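Local coordinates for protein aminoacyl-tRNA synthetase (Cryptosporidium parvum, PDB 5F9Z) that probably attaches proline to its cognate tRNA at the expense of ATP, as a class II prolyl-tRNA synthetase that is inhibited by halofuginone, at residues A[203-208]-A[280-285]; A[285-290]-A[410-415]; A[441-444]-A[448-451]. All coordinates share one frame; numbering follows the deposited sequence.

Interaction 1 of 3, residues A[203-208]-A[280-285]; sequences LATPVV and IGVMIM
Thr205 and Met283 bring the two backbones closest together, with 6.0 Å between Thr205 CA and Met283 CA. Residues 280-285 are regular helix, as the bonds from Ile284 N to Ile280 O and from Met285 N to Gly281 O confirm. Residues 203-208 form the exit from helix 181-202: Ala204 leaves helical geometry with a positive phi, and the chain beyond it runs extended toward strand 208-211. Leu203 and Thr205, on the two flanks of Ala204, both point toward helix 278-287.

Thr205 divides its two branches between successive helix residues. Its methyl, CG2, meets Val282 CG1 at 3.8 Å, an apolar touch between side chains that cross at about a right angle. The hydroxyl OG1 lies over the Met283 backbone, 3.6 Å from Met283 CA. With OG1 anti to the carbonyl carbon (chi1 -56°), the hydroxyl can also turn back on its own segment and donate to Leu203 O over 3.0 Å. The donor stands above the carbonyl plane, 68° out of it. The same carbonyl probably accepts a hydrogen bond from His287 NE2, one turn further along the partner helix.

Met283 leaves the helix with CG anti to its backbone N (chi1 177°), which sets CG 3.6 Å from Leu203 O and 4.0 Å from Leu203 CB. Bends at the next two torsions then fold the chain back, while Pro296 touches the same side chain from a loop.

All four touching residues are buried within the class II catalytic core, and the side chain of Val282 is about 7 Å from the bound ATP analogue. Every approach across the segments involves at least one carbon atom, so the direct contact is van der Waals in kind. Thr205 OG1 and Leu203 O pair within the loop, and His287 supplies the link to the helix.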
loop_
_atom_site.group_PDB
_atom_site.type_symbol
_atom_site.label_atom_id
_atom_site.label_comp_id
_atom_site.label_asym_id
_atom_site.label_seq_id
_atom_site.Cartn_x
_atom_site.Cartn_y
_atom_site.Cartn_z
ATOM N N LEU A 203 4.619 1.234 6.607
ATOM C CA LEU A 203 3.799 2.353 6.164
ATOM C C LEU A 203 2.879 2.892 7.253
ATOM O O LEU A 203 2.161 3.867 7.004
ATOM C CB LEU A 203 2.964 1.941 4.946
ATOM C CG LEU A 203 3.741 1.372 3.758
ATOM C CD1 LEU A 203 2.790 0.977 2.642
ATOM C CD2 LEU A 203 4.774 2.368 3.259
ATOM N N ALA A 204 2.880 2.283 8.442
ATOM C CA ALA A 204 2.036 2.713 9.559
ATOM C C ALA A 204 0.561 2.752 9.168
ATOM O O ALA A 204 -0.223 3.535 9.713
ATOM C CB ALA A 204 2.486 4.073 10.104
ATOM N N THR A 205 0.169 1.898 8.224
ATOM C CA THR A 205 -1.189 1.879 7.702
ATOM C C THR A 205 -1.909 0.636 8.197
ATOM O O THR A 205 -1.456 -0.485 7.917
ATOM C CB THR A 205 -1.178 1.916 6.175
ATOM O OG1 THR A 205 -0.435 3.059 5.730
ATOM C CG2 THR A 205 -2.597 1.999 5.635
ATOM N N PRO A 206 -3.019 0.774 8.921
ATOM C CA PRO A 206 -3.714 -0.414 9.428
ATOM C C PRO A 206 -4.466 -1.134 8.320
ATOM O O PRO A 206 -5.082 -0.510 7.452
ATOM C CB PRO A 206 -4.674 0.161 10.474
ATOM C CG PRO A 206 -4.955 1.542 9.988
ATOM C CD PRO A 206 -3.683 2.023 9.330
ATOM N N VAL A 207 -4.404 -2.466 8.356
ATOM C CA VAL A 207 -5.115 -3.317 7.412
ATOM C C VAL A 207 -5.750 -4.467 8.181
ATOM O O VAL A 207 -5.351 -4.793 9.301
ATOM C CB VAL A 207 -4.198 -3.862 6.292
ATOM C CG1 VAL A 207 -3.694 -2.727 5.410
ATOM C CG2 VAL A 207 -3.036 -4.643 6.886
ATOM N N VAL A 208 -6.754 -5.081 7.562
ATOM C CA VAL A 208 -7.490 -6.191 8.155
ATOM C C VAL A 208 -7.175 -7.449 7.359
ATOM O O VAL A 208 -7.506 -7.540 6.170
ATOM C CB VAL A 208 -9.002 -5.920 8.183
ATOM C CG1 VAL A 208 -9.747 -7.125 8.738
ATOM C CG2 VAL A 208 -9.302 -4.678 9.008
ATOM N N ILE A 280 1.504 3.074 -1.623
ATOM C CA ILE A 280 1.923 4.455 -1.403
ATOM C C ILE A 280 0.706 5.363 -1.291
ATOM O O ILE A 280 0.622 6.208 -0.391
ATOM C CB ILE A 280 2.871 4.911 -2.525
ATOM C CG1 ILE A 280 4.065 3.958 -2.631
ATOM C CG2 ILE A 280 3.341 6.338 -2.278
ATOM C CD1 ILE A 280 5.045 4.324 -3.724
ATOM N N GLY A 281 -0.261 5.194 -2.195
ATOM C CA GLY A 281 -1.448 6.032 -2.159
ATOM C C GLY A 281 -2.268 5.839 -0.898
ATOM O O GLY A 281 -2.747 6.809 -0.304
ATOM N N VAL A 282 -2.442 4.585 -0.473
ATOM C CA VAL A 282 -3.172 4.313 0.762
ATOM C C VAL A 282 -2.460 4.949 1.948
ATOM O O VAL A 282 -3.099 5.499 2.855
ATOM C CB VAL A 282 -3.349 2.795 0.956
ATOM C CG1 VAL A 282 -4.157 2.509 2.215
ATOM C CG2 VAL A 282 -4.014 2.176 -0.263
ATOM N N MET A 283 -1.127 4.894 1.956
ATOM C CA MET A 283 -0.362 5.510 3.035
ATOM C C MET A 283 -0.503 7.028 3.017
ATOM O O MET A 283 -0.600 7.659 4.075
ATOM C CB MET A 283 1.106 5.092 2.931
ATOM C CG MET A 283 2.030 5.723 3.961
ATOM S SD MET A 283 2.740 7.283 3.401
ATOM C CE MET A 283 3.516 6.769 1.872
ATOM N N ILE A 284 -0.517 7.629 1.825
ATOM C CA ILE A 284 -0.675 9.079 1.715
ATOM C C ILE A 284 -2.033 9.507 2.255
ATOM O O ILE A 284 -2.137 10.439 3.062
ATOM C CB ILE A 284 -0.487 9.531 0.256
ATOM C CG1 ILE A 284 0.948 9.280 -0.207
ATOM C CG2 ILE A 284 -0.850 11.000 0.102
ATOM C CD1 ILE A 284 1.103 9.295 -1.712
ATOM N N MET A 285 -3.098 8.830 1.816
ATOM C CA MET A 285 -4.443 9.197 2.246
ATOM C C MET A 285 -4.637 8.981 3.739
ATOM O O MET A 285 -5.429 9.692 4.371
ATOM C CB MET A 285 -5.479 8.395 1.458
ATOM C CG MET A 285 -5.435 8.621 -0.043
ATOM S SD MET A 285 -6.591 7.558 -0.927
ATOM C CE MET A 285 -6.452 8.214 -2.587
#

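Interaction 2 of 3, residues A[285-290]-A[410-415]; sequences MTHGDN and FKAKQR
Ala412 CB approaches the imidazole of His287 obliquely, 4.1 Å from His287 CE1, while the Thr286 methyl lies over one face of that ring, CG2 standing 3.7 Å above the plane and displaced toward the rim. The guanidinium of Arg415 has Ala412 CA of its own helix 3.5 Å above one face, again off centre, and meets Thr286 O at an oblique angle.

Ala412 is the point of closest apolar contact between helix 393-417 and the last turn of helix 278-287: its CB lies 3.6 Å from Thr286 CG2. The methyl of Thr286 reaches it because CG2 is anti to the backbone N. This same rotamer (chi1 -61°) places OG1 beside that nitrogen, where it bonds to Val282 O one turn back.

Arg415 bends at its third torsion (chi3 -76°) and brings NH2 to 3.2 Å from Thr286 O. With an N-H...O angle of 122°, this is a weak hydrogen bond. The link from His287 NE2 to Leu203 O probably limits rotation of the ring.

The Thr286 and Ala412 methyls thus meet between helix 278-287 and the long helix 393-417, with the imidazole beside them. The NH2 bond is bent and weak, so methyl packing and the arginine's cover of the Thr286 carbonyl share the contact, and the guanidinium may add a modest electrostatic attraction at the helix end.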
loop_
_atom_site.group_PDB
_atom_site.type_symbol
_atom_site.label_atom_id
_atom_site.label_comp_id
_atom_site.label_asym_id
_atom_site.label_seq_id
_atom_site.Cartn_x
_atom_site.Cartn_y
_atom_site.Cartn_z
ATOM N N MET A 285 -3.098 8.830 1.816
ATOM C CA MET A 285 -4.443 9.197 2.246
ATOM C C MET A 285 -4.637 8.981 3.739
ATOM O O MET A 285 -5.429 9.692 4.371
ATOM C CB MET A 285 -5.479 8.395 1.458
ATOM C CG MET A 285 -5.435 8.621 -0.043
ATOM S SD MET A 285 -6.591 7.558 -0.927
ATOM C CE MET A 285 -6.452 8.214 -2.587
ATOM N N THR A 286 -3.926 8.015 4.319
ATOM C CA THR A 286 -4.115 7.697 5.731
ATOM C C THR A 286 -3.559 8.797 6.630
ATOM O O THR A 286 -4.223 9.234 7.575
ATOM C CB THR A 286 -3.454 6.356 6.056
ATOM O OG1 THR A 286 -4.053 5.318 5.268
ATOM C CG2 THR A 286 -3.622 6.025 7.525
ATOM N N HIS A 287 -2.344 9.264 6.345
ATOM C CA HIS A 287 -1.626 10.139 7.264
ATOM C C HIS A 287 -1.653 11.610 6.873
ATOM O O HIS A 287 -1.512 12.468 7.750
ATOM C CB HIS A 287 -0.166 9.691 7.386
ATOM C CG HIS A 287 -0.005 8.257 7.785
ATOM N ND1 HIS A 287 -0.495 7.756 8.972
ATOM C CD2 HIS A 287 0.595 7.218 7.157
ATOM C CE1 HIS A 287 -0.206 6.470 9.056
ATOM N NE2 HIS A 287 0.456 6.119 7.968
ATOM N N GLY A 288 -1.826 11.926 5.590
ATOM C CA GLY A 288 -1.742 13.311 5.161
ATOM C C GLY A 288 -2.801 14.181 5.811
ATOM O O GLY A 288 -3.901 13.727 6.135
ATOM N N ASP A 289 -2.458 15.449 6.005
ATOM C CA ASP A 289 -3.368 16.411 6.615
ATOM C C ASP A 289 -3.515 17.611 5.680
ATOM O O ASP A 289 -3.183 17.560 4.489
ATOM C CB ASP A 289 -2.882 16.805 8.020
ATOM C CG ASP A 289 -1.446 17.313 8.035
ATOM O OD1 ASP A 289 -1.021 17.977 7.066
ATOM O OD2 ASP A 289 -0.741 17.051 9.032
ATOM N N ASN A 290 -4.018 18.721 6.223
ATOM C CA ASN A 290 -4.238 19.930 5.440
ATOM C C ASN A 290 -2.957 20.696 5.143
ATOM O O ASN A 290 -2.989 21.628 4.333
ATOM C CB ASN A 290 -5.232 20.846 6.156
ATOM C CG ASN A 290 -6.667 20.388 5.993
ATOM O OD1 ASN A 290 -6.926 19.278 5.526
ATOM N ND2 ASN A 290 -7.608 21.242 6.376
ATOM N N PHE A 410 -0.932 4.211 15.542
ATOM C CA PHE A 410 -1.944 4.186 16.594
ATOM C C PHE A 410 -3.126 5.085 16.251
ATOM O O PHE A 410 -4.284 4.689 16.425
ATOM C CB PHE A 410 -1.322 4.598 17.929
ATOM C CG PHE A 410 -2.242 4.426 19.106
ATOM C CD1 PHE A 410 -3.073 5.457 19.513
ATOM C CD2 PHE A 410 -2.277 3.230 19.804
ATOM C CE1 PHE A 410 -3.920 5.300 20.592
ATOM C CE2 PHE A 410 -3.121 3.067 20.886
ATOM C CZ PHE A 410 -3.944 4.103 21.279
ATOM N N LYS A 411 -2.855 6.302 15.770
ATOM C CA LYS A 411 -3.942 7.211 15.418
ATOM C C LYS A 411 -4.704 6.715 14.196
ATOM O O LYS A 411 -5.933 6.841 14.131
ATOM C CB LYS A 411 -3.399 8.618 15.176
ATOM C CG LYS A 411 -2.891 9.311 16.429
ATOM C CD LYS A 411 -2.414 10.721 16.118
ATOM C CE LYS A 411 -3.534 11.560 15.523
ATOM N NZ LYS A 411 -3.071 12.931 15.179
ATOM N N ALA A 412 -3.994 6.153 13.216
ATOM C CA ALA A 412 -4.671 5.572 12.063
ATOM C C ALA A 412 -5.490 4.350 12.455
ATOM O O ALA A 412 -6.508 4.055 11.816
ATOM C CB ALA A 412 -3.652 5.204 10.988
ATOM N N LYS A 413 -5.068 3.633 13.499
ATOM C CA LYS A 413 -5.792 2.444 13.930
ATOM C C LYS A 413 -7.129 2.813 14.560
ATOM O O LYS A 413 -8.163 2.217 14.238
ATOM C CB LYS A 413 -4.939 1.640 14.910
ATOM C CG LYS A 413 -4.847 0.161 14.593
ATOM C CD LYS A 413 -3.399 -0.273 14.419
ATOM C CE LYS A 413 -3.302 -1.780 14.250
ATOM N NZ LYS A 413 -4.260 -2.276 13.224
ATOM N N GLN A 414 -7.131 3.796 15.465
ATOM C CA GLN A 414 -8.381 4.193 16.105
ATOM C C GLN A 414 -9.325 4.892 15.135
ATOM O O GLN A 414 -10.534 4.933 15.391
ATOM C CB GLN A 414 -8.104 5.079 17.324
ATOM C CG GLN A 414 -7.308 6.341 17.047
ATOM C CD GLN A 414 -6.908 7.059 18.325
ATOM O OE1 GLN A 414 -7.306 6.669 19.421
ATOM N NE2 GLN A 414 -6.115 8.114 18.186
ATOM N N ARG A 415 -8.811 5.433 14.030
ATOM C CA ARG A 415 -9.692 5.920 12.974
ATOM C C ARG A 415 -10.300 4.773 12.178
ATOM O O ARG A 415 -11.435 4.888 11.702
ATOM C CB ARG A 415 -8.937 6.870 12.039
ATOM C CG ARG A 415 -9.081 8.336 12.412
ATOM C CD ARG A 415 -8.487 9.264 11.360
ATOM N NE ARG A 415 -7.027 9.302 11.407
ATOM C CZ ARG A 415 -6.231 8.742 10.502
ATOM N NH1 ARG A 415 -6.750 8.098 9.464
ATOM N NH2 ARG A 415 -4.914 8.831 10.631
#

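Interaction 3 of 3, residues A[441-444]-A[448-451]; sequences APWC and SCEE. With ZN (zinc ion), chain F.
Cys444 and Cys449 join their two segments through one zinc ion, to which Cys444 SG and Cys449 SG are each bonded at 2.3 Å. Cys494 and Cys497 complete the four-cysteine site. Beside the metal, Cys444 SG also packs against Cys449 CB at 3.6 Å.

In the next layer, Trp443 sets its indole edge toward the helix. Its NE1 donates a weak hydrogen bond to the metal-bound Cys449 SG, 3.4 Å away with an N-H...S angle of 148°. The sulfur lies near the ring plane, 83° off the normal of the five-membered ring, which makes this a sulfur-aromatic contact at the edge. Cys449 reaches both partners with SG anti to its backbone N (chi1 -169°).

The far end of the indole meets Glu450. Trp443 CZ2 rests 3.4 Å from Glu450 CB, and Glu450 OE1 lies at the ring edge, near its plane, 3.3 Å from Trp443 CH2, with ring and carboxylate planes perpendicular. Further out, Ser213 bonds to Glu450 OE1 and Ser476 to Glu450 OE2, which would hold the carboxylate in place, while Phe507 packs edge-to-face with the indole.

The zinc ties the end of strand 438-443 to the start of helix 447-458 in the C-terminal domain. An N-H directed at a zinc-bound sulfur would be expected to offset some of the negative charge that four cysteine ligands bring, consistent with a structural metal site.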
loop_
_atom_site.group_PDB
_atom_site.type_symbol
_atom_site.label_atom_id
_atom_site.label_comp_id
_atom_site.label_asym_id
_atom_site.label_seq_id
_atom_site.Cartn_x
_atom_site.Cartn_y
_atom_site.Cartn_z
ATOM N N ALA A 441 -20.846 -7.889 9.898
ATOM C CA ALA A 441 -22.173 -8.457 10.075
ATOM C C ALA A 441 -22.119 -9.976 10.095
ATOM O O ALA A 441 -21.229 -10.580 9.487
ATOM C CB ALA A 441 -23.112 -7.997 8.951
ATOM N N PRO A 442 -23.060 -10.619 10.790
ATOM C CA PRO A 442 -23.178 -12.084 10.708
ATOM C C PRO A 442 -23.603 -12.487 9.304
ATOM O O PRO A 442 -24.642 -12.046 8.810
ATOM C CB PRO A 442 -24.260 -12.417 11.745
ATOM C CG PRO A 442 -24.390 -11.195 12.598
ATOM C CD PRO A 442 -24.042 -10.038 11.720
ATOM N N TRP A 443 -22.800 -13.330 8.661
ATOM C CA TRP A 443 -23.009 -13.667 7.262
ATOM C C TRP A 443 -22.933 -15.173 7.057
ATOM O O TRP A 443 -22.179 -15.874 7.737
ATOM C CB TRP A 443 -21.981 -12.970 6.366
ATOM C CG TRP A 443 -22.334 -13.020 4.920
ATOM C CD1 TRP A 443 -23.588 -13.006 4.382
ATOM C CD2 TRP A 443 -21.425 -13.107 3.819
ATOM N NE1 TRP A 443 -23.515 -13.071 3.013
ATOM C CE2 TRP A 443 -22.198 -13.136 2.642
ATOM C CE3 TRP A 443 -20.032 -13.160 3.713
ATOM C CZ2 TRP A 443 -21.626 -13.217 1.377
ATOM C CZ3 TRP A 443 -19.466 -13.240 2.454
ATOM C CH2 TRP A 443 -20.261 -13.267 1.303
ATOM N N CYS A 444 -23.724 -15.661 6.099
ATOM C CA CYS A 444 -23.718 -17.070 5.730
ATOM C C CYS A 444 -22.659 -17.407 4.691
ATOM O O CYS A 444 -22.364 -18.592 4.492
ATOM C CB CYS A 444 -25.091 -17.483 5.193
ATOM S SG CYS A 444 -25.459 -16.844 3.541
ATOM N N SER A 448 -24.891 -16.888 -3.497
ATOM C CA SER A 448 -26.214 -16.358 -3.806
ATOM C C SER A 448 -26.583 -15.210 -2.874
ATOM O O SER A 448 -27.252 -14.256 -3.288
ATOM C CB SER A 448 -27.254 -17.475 -3.721
ATOM O OG SER A 448 -27.183 -18.142 -2.472
ATOM N N CYS A 449 -26.151 -15.281 -1.613
ATOM C CA CYS A 449 -26.470 -14.216 -0.670
ATOM C C CYS A 449 -25.737 -12.930 -1.031
ATOM O O CYS A 449 -26.335 -11.847 -1.043
ATOM C CB CYS A 449 -26.129 -14.652 0.755
ATOM S SG CYS A 449 -26.755 -13.540 2.036
ATOM N N GLU A 450 -24.440 -13.028 -1.340
ATOM C CA GLU A 450 -23.682 -11.836 -1.710
ATOM C C GLU A 450 -24.172 -11.243 -3.023
ATOM O O GLU A 450 -24.158 -10.018 -3.189
ATOM C CB GLU A 450 -22.191 -12.159 -1.805
ATOM C CG GLU A 450 -21.316 -10.931 -1.985
ATOM C CD GLU A 450 -19.840 -11.234 -1.843
ATOM O OE1 GLU A 450 -19.484 -12.427 -1.740
ATOM O OE2 GLU A 450 -19.036 -10.278 -1.830
ATOM N N GLU A 451 -24.601 -12.086 -3.964
ATOM C CA GLU A 451 -25.145 -11.576 -5.218
ATOM C C GLU A 451 -26.367 -10.701 -4.965
ATOM O O GLU A 451 -26.538 -9.659 -5.607
ATOM C CB GLU A 451 -25.495 -12.734 -6.151
HETATM ZN ZN ZN F . -26.849 -15.020 3.838
#

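How the interactions relate
Interactions 1 and 2 adjoin, their centres 9 Å apart, and share Met285 and helix 278-287. Loop 203-208 packs on the body of that helix and helix 393-417 on its end, with His287 bridging them through its probable bond to Leu203 O. Both mix apolar packing with backbone carbonyls, and interaction 2 adds a partly exposed arginine. Interaction 3 lies apart, about 28 Å from the centre of interaction 1 and 30 Å from that of interaction 2. It too is buried, but far from the chain's centre, and joins segments only four residues apart, chiefly through metal coordination with an indole edge against the helix; interactions 1 and 2 connect distant sequence by apolar packing, plus a weak arginine bond.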